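PDB 6N1B: carbohydrate-binding protein from Flavonifractor plautii, which probably removes the acetyl group from the N-acetylgalactosamine of blood group A antigen, and is held here with the blood group B trisaccharide. Local coordinates for residues Y42-H47 with S81-P86; D49-H54 with S381-I386; W97-P100 with S104-I107; L152-D157 with G162-Y167. All coordinates share one frame; numbering follows the deposited sequence. Where two conformers were deposited one is given.

Contact 1: Y42-H47 with S81-P86; sequences YSDSAH and SIYENP. With FUC (alpha-L-fucopyranose), chain B.
An offset aromatic stack with a short phenol–carboxylate bond joins Tyr42 and Asp44 to Tyr83, between two loops beside the glycan pocket of a propeller-like fold. Residues 42-47 come just before strand 52-60; residues 81-86 link strand 67-75 to strand 87-91. The rings of Tyr42 and Tyr83 lie 5.0 Å apart between centroids with planes 19° apart, but the tightest approach is made by the methylene: Tyr42 CB sits over one face of the Tyr83 ring, 3.8 Å from its centroid, a CH-pi contact. Ile82 CG2 covers the opposite face, so the ring is sandwiched. The backbone sets CB there; with CG between the backbone N and the carbonyl carbon (chi1 68°), the Tyr42 ring swings into the offset stack. Its hydroxyl goes to Ala48 O, and it also meets the backbone N of Gln51.

At the far end of the ring, Tyr83 OH donates to Asp44 OD2 over 2.6 Å. OD2 lies near the ring plane and is reached on its anti side, while the carboxylate stands almost perpendicular to the ring. The other oxygen, Asp44 OD1, takes the N-H of Ala46 at 3.0 Å, an Asx turn that fixes the carboxylate's rotation. Away from this pair, one of two conformers of Ser81 donates through OG to O5 of the fucose.

A water gives a proton to Tyr83 OH at 2.7 Å and another to Ser43 O. The phenol therefore both donates and accepts, and the nearby negative charge of Asp44 would probably polarise its O-H strongly.

Contact 2: D49-H54 with S381-I386; sequences DDQVTH and SEDDRI
Gln51 reaches over to Asp383 and Ile386 with an almost fully stretched side chain, and its amide does most of the joining. CG is anti to the carbonyl carbon, the chain then runs straight on (chi2 -178°), and a turn at the last bond (chi3 63°) sets NE2 within bonding distance of Asp383 and OE1 beside Ile386. NE2 donates to Asp383 OD1 over 2.9 Å with an N-H...O angle of 158°. The acceptor lies in the plane of the amide, yet the donor stands well above the carboxylate plane, the two flat groups being steeply inclined to each other. The carboxylate has further partners: Asp383 OD1 also takes His47 ND1, and OD2 accepts from the backbone N atoms of Ala48 and Lys380. The amide is shared too, for NE2 also donates to Ala48 O and OE1 accepts from Trp387 N.

Ile386 supplies the apolar side. Its side chain crosses that of Gln51 at about a right angle, and CD1 rests 3.6 Å from both Gln51 CD and Gln51 OE1. Ile386 CA is 3.3 Å from Gln51 OE1. A water lies 3.0 Å from Gln51 OE1 and 2.8 Å from Arg385 O, close enough to bridge them, though it has more acceptors nearby than protons to give.

Gln51 stands just ahead of strand 52-60, which begins alongside strand 385-395, where Val52 and Trp387 share a backbone hydrogen bond. The contact thus spans two antiparallel sheets: 52-60 is outermost in that with 67-75 and 87-91, and 385-395 lies between 30-31 and 351-361 in the other.

Contact 3: W97-P100 with S104-I107; sequences WVEP and SNPI
Glu99 and Asn105 meet across a bend in the connection that leaves strand 87-91, the outer edge of one antiparallel sheet, and leads to strand 116-126 of the next, as blade-to-blade links do in a beta-propeller. Only three residues separate the two segments, and the contact is small and lies at the surface. The peptide bond before Pro106, just after the bend, is cis.

The direct hydrogen bond comes first. Asn105 ND2 donates to Glu99 OE2 over 2.9 Å with an N-H...O angle of 161°, so it is nearly straight. OE2 uses its anti lone pair, away from the other carboxylate oxygen, and the acceptor lies close to the amide plane of Asn105; carboxylate and amide are only 22° apart, nearly coplanar. Glu99 makes this reach with an extended chain whose carboxylate is then turned about its last bond (chi3 -78°) to present OE2.

Water adds a second link. One molecule donates to Glu99 OE2 at 2.9 Å and accepts from the backbone N of Asn105 at the same distance, so a single carboxylate oxygen serves both the side chain and the main chain of Asn105.

Bonds to the surroundings add to this: Asn105 OD1 accepts from the backbone N of Ile88, which holds the amide and ties the bend to strand 87-91. Earlier in the chain, Trp97 stacks on Phe38 and bonds through NE1 to Gln36.

Van der Waals contact is slight. Glu99 CG is 3.7 Å from Asn105 ND2, and Asn105 CB lies 3.6 Å from Glu99 OE2.

Contact 4: L152-D157 with G162-Y167; sequences LRISYD and GVPVTY
A single antiparallel bridge, Ile154 with Gly162, brings the chain back against the end of strand 148-155 after a short turn. It is a hydrogen-bonded pair: Ile154 N donates to Gly162 O at 2.8 Å, and Gly162 N returns the bond to Ile154 O, also at 2.8 Å. Both are nearly straight. The touching parts run 62° apart end to end, the pairing stops at this one bridge, and side chains take over from the backbone.

Pro164 packs against both Ile154 and Tyr156. Its CG meets Ile154 3.8 Å from CD1 and 3.9 Å from CG2, the two side chains crossing at about a right angle; Ile154 brings both carbons there with CG1 beside its backbone N and CG2 anti to it (chi1 -67°). Pro164 CB lies 3.7 Å from Tyr156 OH, coming at the Tyr156 ring obliquely. Arg153 lays its extended chain beside Gly162, where CB is 3.7 Å from Gly162 N; the guanidinium passes on to Trp161 O, and forms a salt bridge with Glu108.

A water joins two hydroxyls. It stands 2.6 Å from Tyr156 OH and donates to Thr166 OG1 at the same distance. Each hydroxyl has a protein partner as well: Tyr156 OH bonds Trp174 NE1, and Thr166 OG1 bonds Ser175 O.

Strand 148-155 lies in a four-stranded sheet between strands 131-140 and 193-198. Strand 163-164 belongs to a separate two-stranded sheet with 185-186, while Trp174 of strand 173-174 packs against Ile154, Pro164 and Thr166.

From the N terminus the chain opens contact 1 at 42-47 and contact 2 at 49-54, and contact 1 closes first, at 81-86, so the two cross. Contact 1 ties the loop before strand 52-60 to the connection between strands 67-75 and 87-91, and it touches contact 2 directly. Contacts 3 and 4 then close short local turns one after the other, the first on the connection between two sheets, the second at the end of strand 148-155. Both lie within the long excursion that ends when 381-386 returns to complete contact 2, joining the last sheet to the start of strand 52-60. Pro86 and Ile107 share a backbone bond linking contacts 1 and 3.

Contact 1: Y42-H47 with S81-P86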
# COMPACT_ATOMS: atom_id res chain seq x y z
N TYR A 42 -8.97 6.49 -15.83
CA TYR A 42 -8.70 7.72 -16.52
C TYR A 42 -8.50 7.54 -18.01
O TYR A 42 -8.07 6.46 -18.49
CB TYR A 42 -7.50 8.49 -15.91
CG TYR A 42 -6.17 7.81 -16.11
CD1 TYR A 42 -5.49 7.98 -17.33
CD2 TYR A 42 -5.54 7.04 -15.16
CE1 TYR A 42 -4.37 7.28 -17.60
CE2 TYR A 42 -4.41 6.36 -15.40
CZ TYR A 42 -3.77 6.48 -16.61
OH TYR A 42 -2.60 5.75 -16.87
N SER A 43 -8.76 8.62 -18.76
CA SER A 43 -8.39 8.68 -20.16
C SER A 43 -7.81 10.05 -20.43
O SER A 43 -8.48 11.03 -20.32
CB SER A 43 -9.71 8.43 -21.00
OG SER A 43 -9.38 8.47 -22.40
N ASP A 44 -6.55 10.10 -20.81
CA ASP A 44 -5.80 11.33 -20.90
C ASP A 44 -4.80 11.09 -22.09
O ASP A 44 -3.96 10.25 -22.00
CB ASP A 44 -5.03 11.63 -19.59
CG ASP A 44 -4.32 12.94 -19.63
OD1 ASP A 44 -3.75 13.35 -20.70
OD2 ASP A 44 -4.27 13.66 -18.61
N SER A 45 -5.00 11.82 -23.16
CA SER A 45 -4.24 11.65 -24.36
C SER A 45 -2.76 11.73 -24.25
O SER A 45 -1.99 11.14 -25.05
CB SER A 45 -4.72 12.55 -25.44
OG SER A 45 -4.45 13.93 -25.20
N ALA A 46 -2.32 12.44 -23.23
CA ALA A 46 -0.87 12.63 -22.99
C ALA A 46 -0.20 11.56 -22.13
O ALA A 46 1.02 11.64 -21.81
CB ALA A 46 -0.59 13.99 -22.39
N HIS A 47 -1.00 10.51 -21.77
CA HIS A 47 -0.51 9.42 -20.91
C HIS A 47 -1.01 8.08 -21.29
O HIS A 47 -2.20 7.92 -21.67
CB HIS A 47 -0.93 9.67 -19.43
CG HIS A 47 -0.35 10.91 -18.86
ND1 HIS A 47 0.97 10.96 -18.50
CD2 HIS A 47 -0.88 12.12 -18.58
CE1 HIS A 47 1.23 12.21 -18.02
NE2 HIS A 47 0.12 12.93 -18.07
N SER A 81 -1.67 14.66 -10.41
CA SER A 81 -2.06 13.69 -9.39
C SER A 81 -3.56 13.48 -9.25
O SER A 81 -4.04 12.76 -8.38
CB SER A 81 -1.42 14.09 -8.04
OG SER A 81 -0.01 13.97 -8.15
N ILE A 82 -4.34 14.10 -10.15
CA ILE A 82 -5.75 14.12 -10.04
C ILE A 82 -6.47 12.83 -10.23
O ILE A 82 -7.61 12.65 -9.86
CB ILE A 82 -6.40 15.27 -10.91
CG1 ILE A 82 -7.61 15.93 -10.18
CG2 ILE A 82 -6.60 14.73 -12.31
CD1 ILE A 82 -8.24 17.12 -10.83
N TYR A 83 -5.75 11.86 -10.87
CA TYR A 83 -6.29 10.51 -11.17
C TYR A 83 -5.99 9.52 -10.08
O TYR A 83 -6.47 8.36 -10.19
CB TYR A 83 -5.73 9.96 -12.48
CG TYR A 83 -5.91 10.90 -13.68
CD1 TYR A 83 -7.04 11.55 -13.97
CD2 TYR A 83 -4.86 11.13 -14.52
CE1 TYR A 83 -7.20 12.40 -15.08
CE2 TYR A 83 -4.96 11.97 -15.60
CZ TYR A 83 -6.12 12.64 -15.84
OH TYR A 83 -6.24 13.51 -16.91
N GLU A 84 -5.31 9.93 -9.03
CA GLU A 84 -4.74 9.04 -8.01
C GLU A 84 -5.78 8.60 -6.97
O GLU A 84 -5.54 8.78 -5.76
CB GLU A 84 -3.48 9.71 -7.46
CG GLU A 84 -2.53 8.78 -6.71
CD GLU A 84 -1.29 9.40 -6.33
OE1 GLU A 84 -1.06 10.63 -6.59
OE2 GLU A 84 -0.42 8.69 -5.75
N ASN A 85 -6.86 7.98 -7.45
CA ASN A 85 -8.04 7.82 -6.61
C ASN A 85 -8.27 6.40 -6.29
O ASN A 85 -8.31 5.53 -7.21
CB ASN A 85 -9.22 8.46 -7.29
CG ASN A 85 -8.85 9.92 -7.64
OD1 ASN A 85 -8.98 10.32 -8.87
ND2 ASN A 85 -8.43 10.67 -6.70
N PRO A 86 -8.44 6.06 -5.00
CA PRO A 86 -8.66 4.64 -4.58
C PRO A 86 -9.65 3.89 -5.45
O PRO A 86 -10.75 4.37 -5.71
CB PRO A 86 -9.14 4.78 -3.13
CG PRO A 86 -8.44 6.00 -2.68
CD PRO A 86 -8.36 6.94 -3.88
C1 FUC B . 2.53 15.34 -6.05
C2 FUC B . 1.58 16.29 -5.30
C3 FUC B . 1.69 17.72 -5.89
C4 FUC B . 1.31 17.68 -7.36
C5 FUC B . 2.26 16.74 -8.09
C6 FUC B . 1.97 16.51 -9.60
O2 FUC B . 1.98 16.36 -3.90
O3 FUC B . 0.74 18.60 -5.23
O4 FUC B . -0.04 17.24 -7.48
O5 FUC B . 2.20 15.43 -7.45
O HOH W 1 -8.64 13.43 -18.11

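Contact 2: D49-H54 with S381-I386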
# COMPACT_ATOMS: atom_id res chain seq x y z
N ASP A 49 -2.50 4.45 -20.86
CA ASP A 49 -3.57 3.96 -20.01
C ASP A 49 -3.02 3.05 -18.90
O ASP A 49 -2.01 2.43 -19.02
CB ASP A 49 -4.54 3.13 -20.89
CG ASP A 49 -5.45 3.95 -21.78
OD1 ASP A 49 -5.59 5.17 -21.63
OD2 ASP A 49 -6.05 3.32 -22.67
N ASP A 50 -3.88 2.86 -17.87
CA ASP A 50 -3.73 1.78 -16.93
C ASP A 50 -2.41 1.83 -16.10
O ASP A 50 -1.90 0.81 -15.65
CB ASP A 50 -3.95 0.41 -17.51
CG ASP A 50 -5.32 0.25 -18.11
OD1 ASP A 50 -6.27 0.84 -17.59
OD2 ASP A 50 -5.46 -0.36 -19.18
N GLN A 51 -1.89 3.06 -15.92
CA GLN A 51 -0.78 3.27 -15.01
C GLN A 51 -1.31 3.31 -13.54
O GLN A 51 -2.30 4.01 -13.29
CB GLN A 51 0.02 4.52 -15.37
CG GLN A 51 0.65 4.47 -16.76
CD GLN A 51 1.44 5.69 -17.03
OE1 GLN A 51 2.43 5.92 -16.30
NE2 GLN A 51 1.04 6.50 -18.00
N VAL A 52 -0.58 2.60 -12.68
CA VAL A 52 -1.09 2.30 -11.37
C VAL A 52 0.10 2.17 -10.40
O VAL A 52 1.22 1.84 -10.79
CB VAL A 52 -1.93 1.01 -11.32
CG1 VAL A 52 -3.29 1.19 -12.03
CG2 VAL A 52 -1.17 -0.17 -11.93
N THR A 53 -0.22 2.44 -9.08
CA THR A 53 0.79 2.31 -8.02
C THR A 53 0.16 1.97 -6.71
O THR A 53 -1.06 2.02 -6.54
CB THR A 53 1.62 3.67 -7.98
OG1 THR A 53 2.82 3.44 -7.27
CG2 THR A 53 0.82 4.76 -7.33
N HIS A 54 1.06 1.67 -5.79
CA HIS A 54 0.67 1.53 -4.39
C HIS A 54 -0.51 0.57 -4.14
O HIS A 54 -1.57 0.93 -3.63
CB HIS A 54 0.40 2.89 -3.76
CG HIS A 54 0.42 2.98 -2.26
ND1 HIS A 54 -0.45 2.36 -1.35
CD2 HIS A 54 1.30 3.80 -1.59
CE1 HIS A 54 -0.04 2.82 -0.13
NE2 HIS A 54 0.99 3.64 -0.28
N SER A 381 3.47 11.46 -24.61
CA SER A 381 4.33 12.61 -24.59
C SER A 381 4.67 13.13 -23.15
O SER A 381 5.79 13.60 -22.99
CB SER A 381 3.66 13.75 -25.36
OG SER A 381 2.37 13.98 -24.80
N GLU A 382 3.77 13.00 -22.21
CA GLU A 382 3.96 13.48 -20.88
C GLU A 382 4.23 12.32 -19.95
O GLU A 382 4.29 12.58 -18.72
CB GLU A 382 2.82 14.41 -20.43
CG GLU A 382 2.75 15.61 -21.33
CD GLU A 382 1.73 16.66 -20.91
OE1 GLU A 382 1.33 16.71 -19.74
OE2 GLU A 382 1.55 17.55 -21.77
N ASP A 383 4.47 11.11 -20.46
CA ASP A 383 4.92 10.01 -19.62
C ASP A 383 6.42 10.11 -19.38
O ASP A 383 7.21 9.41 -20.01
CB ASP A 383 4.54 8.71 -20.27
CG ASP A 383 3.08 8.34 -20.20
OD1 ASP A 383 2.39 8.80 -19.24
OD2 ASP A 383 2.61 7.70 -21.20
N ASP A 384 6.82 10.97 -18.46
CA ASP A 384 8.20 11.08 -18.11
C ASP A 384 8.78 9.79 -17.55
O ASP A 384 9.97 9.42 -17.69
CB ASP A 384 8.49 12.24 -17.12
CG ASP A 384 7.94 13.54 -17.57
OD1 ASP A 384 8.19 13.97 -18.71
OD2 ASP A 384 7.13 14.13 -16.87
N ARG A 385 7.86 9.06 -16.84
CA ARG A 385 8.07 7.73 -16.31
C ARG A 385 6.71 6.99 -16.49
O ARG A 385 5.73 7.64 -16.84
CB ARG A 385 8.40 7.87 -14.76
CG ARG A 385 9.62 8.69 -14.49
CD ARG A 385 9.96 8.76 -13.01
NE ARG A 385 11.17 9.57 -12.86
CZ ARG A 385 11.41 10.40 -11.88
NH1 ARG A 385 10.58 10.60 -10.88
NH2 ARG A 385 12.51 11.14 -12.01
N ILE A 386 6.76 5.69 -16.28
CA ILE A 386 5.55 4.87 -16.35
C ILE A 386 5.44 4.11 -15.03
O ILE A 386 6.37 3.57 -14.49
CB ILE A 386 5.59 3.87 -17.52
CG1 ILE A 386 5.56 4.56 -18.87
CG2 ILE A 386 4.46 2.85 -17.45
CD1 ILE A 386 4.20 5.13 -19.29
O HOH W 2 3.27 8.81 -16.33

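Contact 3: W97-P100 with S104-I107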
# COMPACT_ATOMS: atom_id res chain seq x y z
N TRP A 97 -6.93 -9.81 -12.10
CA TRP A 97 -7.78 -8.97 -11.27
C TRP A 97 -8.98 -8.54 -12.11
O TRP A 97 -8.85 -8.21 -13.32
CB TRP A 97 -6.97 -7.74 -10.84
CG TRP A 97 -5.81 -8.08 -9.96
CD1 TRP A 97 -4.51 -8.24 -10.34
CD2 TRP A 97 -5.87 -8.39 -8.58
NE1 TRP A 97 -3.74 -8.68 -9.29
CE2 TRP A 97 -4.54 -8.75 -8.17
CE3 TRP A 97 -6.90 -8.44 -7.63
CZ2 TRP A 97 -4.27 -9.08 -6.85
CZ3 TRP A 97 -6.58 -8.73 -6.35
CH2 TRP A 97 -5.30 -9.09 -5.94
N VAL A 98 -10.14 -8.45 -11.47
CA VAL A 98 -11.35 -7.98 -12.11
C VAL A 98 -12.07 -6.94 -11.25
O VAL A 98 -11.92 -6.95 -10.02
CB VAL A 98 -12.31 -9.17 -12.38
CG1 VAL A 98 -11.70 -10.15 -13.34
CG2 VAL A 98 -12.80 -9.86 -11.12
N GLU A 99 -12.86 -6.11 -11.86
CA GLU A 99 -13.73 -5.21 -11.12
C GLU A 99 -15.00 -5.98 -10.80
O GLU A 99 -15.67 -6.41 -11.74
CB GLU A 99 -13.98 -3.93 -11.96
CG GLU A 99 -12.78 -3.13 -12.23
CD GLU A 99 -12.98 -1.97 -13.11
OE1 GLU A 99 -13.08 -2.17 -14.34
OE2 GLU A 99 -12.73 -0.87 -12.67
N PRO A 100 -15.37 -6.13 -9.52
CA PRO A 100 -16.60 -6.86 -9.23
C PRO A 100 -17.81 -6.30 -9.99
O PRO A 100 -17.93 -5.11 -10.23
CB PRO A 100 -16.81 -6.67 -7.71
CG PRO A 100 -15.40 -6.28 -7.16
CD PRO A 100 -14.65 -5.62 -8.31
N SER A 104 -18.17 0.61 -9.56
CA SER A 104 -17.68 1.73 -10.34
C SER A 104 -16.46 2.35 -9.74
O SER A 104 -16.51 2.99 -8.65
CB SER A 104 -18.81 2.84 -10.37
OG SER A 104 -18.38 3.98 -11.08
N ASN A 105 -15.30 2.16 -10.39
CA ASN A 105 -14.04 2.78 -9.94
C ASN A 105 -13.94 4.22 -10.53
O ASN A 105 -14.43 4.46 -11.65
CB ASN A 105 -12.87 1.92 -10.37
CG ASN A 105 -12.60 0.84 -9.38
OD1 ASN A 105 -12.64 1.05 -8.15
ND2 ASN A 105 -12.21 -0.37 -9.88
N PRO A 106 -13.30 5.11 -9.83
CA PRO A 106 -12.72 4.92 -8.47
C PRO A 106 -13.86 4.91 -7.42
O PRO A 106 -14.92 5.49 -7.61
CB PRO A 106 -11.78 6.11 -8.36
CG PRO A 106 -12.49 7.19 -9.09
CD PRO A 106 -13.15 6.49 -10.29
N ILE A 107 -13.52 4.34 -6.27
CA ILE A 107 -14.46 4.31 -5.15
C ILE A 107 -14.53 5.62 -4.44
O ILE A 107 -15.45 5.88 -3.67
CB ILE A 107 -14.26 3.09 -4.23
CG1 ILE A 107 -12.90 3.08 -3.51
CG2 ILE A 107 -14.50 1.79 -5.00
CD1 ILE A 107 -12.90 2.33 -2.18
O HOH W 3 -15.25 0.62 -12.88

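Contact 4: L152-D157 with G162-Y167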
# COMPACT_ATOMS: atom_id res chain seq x y z
N LEU A 152 -11.53 6.96 5.10
CA LEU A 152 -11.96 5.56 5.22
C LEU A 152 -13.31 5.36 4.54
O LEU A 152 -14.27 6.17 4.76
CB LEU A 152 -12.07 5.22 6.68
CG LEU A 152 -12.74 3.92 7.10
CD1 LEU A 152 -12.01 2.68 6.57
CD2 LEU A 152 -12.88 3.85 8.61
N ARG A 153 -13.36 4.31 3.73
CA ARG A 153 -14.67 3.80 3.21
C ARG A 153 -14.69 2.31 3.54
O ARG A 153 -13.71 1.60 3.40
CB ARG A 153 -14.78 3.98 1.68
CG ARG A 153 -15.11 5.44 1.28
CD ARG A 153 -15.08 5.62 -0.24
NE ARG A 153 -15.42 6.99 -0.62
CZ ARG A 153 -16.62 7.44 -0.99
NH1 ARG A 153 -17.66 6.64 -1.07
NH2 ARG A 153 -16.78 8.74 -1.29
N ILE A 154 -15.90 1.83 3.93
CA ILE A 154 -16.11 0.44 4.34
C ILE A 154 -17.08 -0.23 3.35
O ILE A 154 -17.98 0.45 2.77
CB ILE A 154 -16.71 0.44 5.77
CG1 ILE A 154 -15.69 0.96 6.77
CG2 ILE A 154 -17.27 -0.93 6.20
CD1 ILE A 154 -16.22 1.37 8.12
N SER A 155 -16.89 -1.55 3.15
CA SER A 155 -17.83 -2.26 2.30
C SER A 155 -18.19 -3.61 2.95
O SER A 155 -17.30 -4.31 3.48
CB SER A 155 -17.21 -2.53 0.92
OG SER A 155 -18.11 -3.20 0.02
N TYR A 156 -19.48 -3.95 2.82
CA TYR A 156 -20.00 -5.25 3.13
C TYR A 156 -20.07 -6.23 1.94
O TYR A 156 -20.00 -7.47 2.16
CB TYR A 156 -21.35 -5.16 3.80
CG TYR A 156 -21.42 -4.39 5.06
CD1 TYR A 156 -20.86 -4.94 6.25
CD2 TYR A 156 -22.02 -3.18 5.20
CE1 TYR A 156 -21.02 -4.29 7.48
CE2 TYR A 156 -22.19 -2.50 6.43
CZ TYR A 156 -21.69 -3.09 7.58
OH TYR A 156 -21.84 -2.48 8.80
N ASP A 157 -20.34 -5.67 0.77
CA ASP A 157 -20.67 -6.46 -0.41
C ASP A 157 -19.63 -6.44 -1.49
O ASP A 157 -19.76 -7.16 -2.47
CB ASP A 157 -22.07 -6.04 -1.01
CG ASP A 157 -22.08 -4.65 -1.58
OD1 ASP A 157 -21.05 -3.96 -1.60
OD2 ASP A 157 -23.20 -4.24 -1.99
N GLY A 162 -18.35 2.89 1.44
CA GLY A 162 -18.78 4.15 2.03
C GLY A 162 -18.94 4.07 3.53
O GLY A 162 -18.11 3.52 4.26
N VAL A 163 -20.00 4.68 3.98
CA VAL A 163 -20.27 4.83 5.41
C VAL A 163 -21.39 3.87 5.84
O VAL A 163 -22.51 3.97 5.28
CB VAL A 163 -20.68 6.29 5.73
CG1 VAL A 163 -20.93 6.46 7.25
CG2 VAL A 163 -19.54 7.21 5.29
N PRO A 164 -21.09 2.95 6.73
CA PRO A 164 -22.17 1.97 7.14
C PRO A 164 -23.42 2.69 7.61
O PRO A 164 -23.37 3.70 8.34
CB PRO A 164 -21.50 1.18 8.27
CG PRO A 164 -20.01 1.21 7.91
CD PRO A 164 -19.81 2.67 7.42
N VAL A 165 -24.55 2.09 7.32
CA VAL A 165 -25.79 2.70 7.77
C VAL A 165 -26.02 2.56 9.27
O VAL A 165 -26.86 3.32 9.80
CB VAL A 165 -27.00 2.13 6.98
CG1 VAL A 165 -26.90 2.42 5.47
CG2 VAL A 165 -27.23 0.66 7.23
N THR A 166 -25.24 1.68 9.95
CA THR A 166 -25.29 1.58 11.40
C THR A 166 -24.09 2.26 12.08
O THR A 166 -23.79 2.03 13.24
CB THR A 166 -25.41 0.13 11.89
OG1 THR A 166 -24.25 -0.62 11.47
CG2 THR A 166 -26.65 -0.54 11.36
N TYR A 167 -23.37 3.11 11.30
CA TYR A 167 -22.39 4.01 11.86
C TYR A 167 -23.07 5.33 12.21
O TYR A 167 -23.82 5.88 11.41
CB TYR A 167 -21.29 4.28 10.86
CG TYR A 167 -20.28 5.38 11.25
CD1 TYR A 167 -19.28 5.12 12.15
CD2 TYR A 167 -20.41 6.64 10.70
CE1 TYR A 167 -18.38 6.11 12.51
CE2 TYR A 167 -19.50 7.66 10.99
CZ TYR A 167 -18.51 7.34 11.94
OH TYR A 167 -17.57 8.33 12.29
O HOH W 4 -24.04 -1.06 8.87